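Local coordinates for protein sulfite reductase [ferredoxin] (Mycobacterium tuberculosis, PDB 1ZJ8) that probably catalyses the six-electron reduction of sulfite to sulfide with electrons from ferredoxin, using siroheme and a [4Fe-4S] cluster, at residues W281-S286 against E321-P326. Residues are numbered along the deposited sequence; the frame is centred on the assembly and turned at random.
Sequences WAAVTS and EYLKRP
The phenol ring of Y322 meets the methylene of S286 obliquely, S286 CB lying 3.6 Å from Y322 CD2 and equally near CE2 of that ring; the carbonyl oxygen of A283 lies farther off, also oblique to the ring. This is helix-helix packing inside the first nitrite and sulfite reductase 4Fe-4S domain, where the last turn of helix 311-323 rests on the middle of helix 277-291, and it is consistent with the principle that a small residue allows two helices to approach closely. At A283 the backbones are 5.7 Å apart, measured from its CA to that of Y322, and its methyl group points at the partner helix. A283 CB touches L323 CD2 at 3.8 Å and Y322 CB at 4.1 Å. In both Y322 and L323 the CG atom stands beside the backbone N (chi1 -68° and -69°), which carries the ring along helix 277-291 to S286 while the leucine branch reaches A283. No hydrogen bond joins the two segments: the phenol OH of Y322 is hydrogen-bonded to OD2 of D290, further along helix 277-291, and V287 and Y291 also touch this tyrosine. The methylene of S286 faces the ring, while its hydroxyl turns back to its own helix; S286 OG donates to A282 O over 2.6 Å, approaching from above the carbonyl plane, and that oxygen also accepts the backbone bond from S286 N.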
ATOM      1  N   TRP A 281       9.013   6.612  17.271  1.00 36.45           N
ATOM      2  CA  TRP A 281       8.165   5.641  16.586  1.00 36.41           C
ATOM      3  C   TRP A 281       7.672   4.618  17.599  1.00 36.61           C
ATOM      4  O   TRP A 281       6.479   4.288  17.631  1.00 36.72           O
ATOM      5  CB  TRP A 281       8.931   4.954  15.458  1.00 36.12           C
ATOM      6  CG  TRP A 281       8.127   3.949  14.704  1.00 36.23           C
ATOM      7  CD1 TRP A 281       7.401   4.163  13.565  1.00 36.17           C
ATOM      8  CD2 TRP A 281       7.961   2.563  15.032  1.00 36.41           C
ATOM      9  NE1 TRP A 281       6.791   2.996  13.165  1.00 36.32           N
ATOM     10  CE2 TRP A 281       7.122   1.997  14.045  1.00 36.49           C
ATOM     11  CE3 TRP A 281       8.424   1.749  16.069  1.00 36.16           C
ATOM     12  CZ2 TRP A 281       6.757   0.648  14.055  1.00 35.86           C
ATOM     13  CZ3 TRP A 281       8.060   0.405  16.069  1.00 36.47           C
ATOM     14  CH2 TRP A 281       7.237  -0.130  15.065  1.00 35.67           C
ATOM     15  N   ALA A 282       8.592   4.137  18.439  1.00 36.77           N
ATOM     16  CA  ALA A 282       8.250   3.133  19.449  1.00 36.76           C
ATOM     17  C   ALA A 282       7.179   3.665  20.415  1.00 36.67           C
ATOM     18  O   ALA A 282       6.223   2.968  20.745  1.00 36.41           O
ATOM     19  CB  ALA A 282       9.492   2.693  20.197  1.00 36.48           C
ATOM     20  N   ALA A 283       7.331   4.914  20.822  1.00 37.01           N
ATOM     21  CA  ALA A 283       6.433   5.525  21.772  1.00 37.78           C
ATOM     22  C   ALA A 283       5.016   5.672  21.207  1.00 38.66           C
ATOM     23  O   ALA A 283       4.013   5.438  21.904  1.00 39.07           O
ATOM     24  CB  ALA A 283       6.972   6.867  22.176  1.00 37.56           C
ATOM     25  N   VAL A 284       4.921   6.057  19.939  1.00 39.61           N
ATOM     26  CA  VAL A 284       3.608   6.172  19.281  1.00 39.98           C
ATOM     27  C   VAL A 284       2.951   4.787  19.183  1.00 40.77           C
ATOM     28  O   VAL A 284       1.774   4.608  19.548  1.00 40.96           O
ATOM     29  CB  VAL A 284       3.725   6.790  17.866  1.00 40.06           C
ATOM     30  CG1 VAL A 284       2.403   6.683  17.123  1.00 40.05           C
ATOM     31  CG2 VAL A 284       4.186   8.265  17.935  1.00 39.83           C
ATOM     32  N   THR A 285       3.722   3.809  18.709  1.00 41.35           N
ATOM     33  CA  THR A 285       3.239   2.450  18.612  1.00 41.87           C
ATOM     34  C   THR A 285       2.807   1.925  19.984  1.00 42.60           C
ATOM     35  O   THR A 285       1.848   1.148  20.080  1.00 42.50           O
ATOM     36  CB  THR A 285       4.311   1.529  18.021  1.00 41.91           C
ATOM     37  OG1 THR A 285       4.847   2.131  16.835  1.00 41.98           O
ATOM     38  CG2 THR A 285       3.720   0.164  17.676  1.00 41.47           C
ATOM     39  N   SER A 286       3.521   2.346  21.035  1.00 43.50           N
ATOM     40  CA  SER A 286       3.225   1.916  22.418  1.00 43.77           C
ATOM     41  C   SER A 286       1.913   2.493  22.917  1.00 44.22           C
ATOM     42  O   SER A 286       1.137   1.805  23.578  1.00 44.03           O
ATOM     43  CB  SER A 286       4.365   2.308  23.347  1.00 43.75           C
ATOM     44  OG  SER A 286       5.587   1.731  22.890  1.00 43.47           O
ATOM     45  N   GLU A 321       3.748   9.973  29.452  1.00 49.12           N
ATOM     46  CA  GLU A 321       3.697   8.585  29.884  1.00 48.94           C
ATOM     47  C   GLU A 321       4.770   7.724  29.243  1.00 48.71           C
ATOM     48  O   GLU A 321       5.252   6.798  29.877  1.00 48.99           O
ATOM     49  CB  GLU A 321       2.307   7.999  29.628  1.00 49.21           C
ATOM     50  CG  GLU A 321       1.180   8.868  30.193  1.00 49.18           C
ATOM     51  CD  GLU A 321      -0.166   8.180  30.166  1.00 48.88           C
ATOM     52  OE1 GLU A 321      -0.190   6.926  30.157  1.00 48.31           O
ATOM     53  OE2 GLU A 321      -1.193   8.899  30.158  1.00 47.27           O
ATOM     54  N   TYR A 322       5.156   8.016  28.001  1.00 48.52           N
ATOM     55  CA  TYR A 322       6.086   7.125  27.257  1.00 48.21           C
ATOM     56  C   TYR A 322       7.502   7.716  27.010  1.00 48.13           C
ATOM     57  O   TYR A 322       8.490   7.049  27.305  1.00 48.26           O
ATOM     58  CB  TYR A 322       5.413   6.618  25.963  1.00 47.45           C
ATOM     59  CG  TYR A 322       4.262   5.688  26.264  1.00 46.95           C
ATOM     60  CD1 TYR A 322       2.987   6.190  26.513  1.00 46.41           C
ATOM     61  CD2 TYR A 322       4.458   4.306  26.351  1.00 46.62           C
ATOM     62  CE1 TYR A 322       1.931   5.342  26.812  1.00 46.52           C
ATOM     63  CE2 TYR A 322       3.402   3.440  26.658  1.00 46.14           C
ATOM     64  CZ  TYR A 322       2.146   3.968  26.887  1.00 46.27           C
ATOM     65  OH  TYR A 322       1.091   3.140  27.182  1.00 46.04           O
ATOM     66  N   LEU A 323       7.605   8.943  26.495  1.00 48.10           N
ATOM     67  CA  LEU A 323       8.923   9.553  26.245  1.00 48.25           C
ATOM     68  C   LEU A 323       9.548  10.120  27.516  1.00 48.59           C
ATOM     69  O   LEU A 323      10.775  10.236  27.605  1.00 48.69           O
ATOM     70  CB  LEU A 323       8.847  10.676  25.200  1.00 47.96           C
ATOM     71  CG  LEU A 323       8.540  10.282  23.751  1.00 47.85           C
ATOM     72  CD1 LEU A 323       8.317  11.524  22.896  1.00 48.24           C
ATOM     73  CD2 LEU A 323       9.640   9.414  23.148  1.00 47.75           C
ATOM     74  N   LYS A 324       8.698  10.490  28.480  1.00 48.67           N
ATOM     75  CA  LYS A 324       9.102  11.253  29.665  1.00 48.39           C
ATOM     76  C   LYS A 324       9.836  12.539  29.278  1.00 48.37           C
ATOM     77  O   LYS A 324      10.734  12.969  29.993  1.00 48.78           O
ATOM     78  CB  LYS A 324       9.981  10.427  30.608  1.00 48.33           C
ATOM     79  CG  LYS A 324       9.553   8.986  30.822  1.00 49.18           C
ATOM     80  CD  LYS A 324       8.190   8.859  31.500  1.00 49.38           C
ATOM     81  CE  LYS A 324       8.094   7.549  32.299  1.00 48.97           C
ATOM     82  NZ  LYS A 324       8.569   6.365  31.539  1.00 48.15           N
ATOM     83  N   ARG A 325       9.469  13.157  28.160  1.00 48.17           N
ATOM     84  CA  ARG A 325      10.077  14.440  27.769  1.00 48.21           C
ATOM     85  C   ARG A 325       9.256  15.167  26.699  1.00 48.01           C
ATOM     86  O   ARG A 325       8.484  14.538  25.971  1.00 48.53           O
ATOM     87  CB  ARG A 325      11.495  14.226  27.237  1.00 48.33           C
ATOM     88  CG  ARG A 325      11.518  13.743  25.808  1.00 49.04           C
ATOM     89  CD  ARG A 325      12.833  13.116  25.419  1.00 48.95           C
ATOM     90  NE  ARG A 325      12.736  12.502  24.095  1.00 49.52           N
ATOM     91  CZ  ARG A 325      12.711  13.178  22.946  1.00 49.54           C
ATOM     92  NH1 ARG A 325      12.780  14.507  22.921  1.00 48.64           N
ATOM     93  NH2 ARG A 325      12.622  12.513  21.805  1.00 50.17           N
ATOM     94  N   PRO A 326       9.429  16.494  26.580  1.00 47.47           N
ATOM     95  CA  PRO A 326       8.692  17.166  25.508  1.00 47.13           C
ATOM     96  C   PRO A 326       9.296  16.853  24.132  1.00 46.83           C
ATOM     97  O   PRO A 326      10.464  16.448  24.052  1.00 46.91           O
ATOM     98  CB  PRO A 326       8.823  18.661  25.861  1.00 47.05           C
ATOM     99  CG  PRO A 326       9.991  18.768  26.749  1.00 46.93           C
ATOM    100  CD  PRO A 326      10.255  17.431  27.366  1.00 47.33           C
TER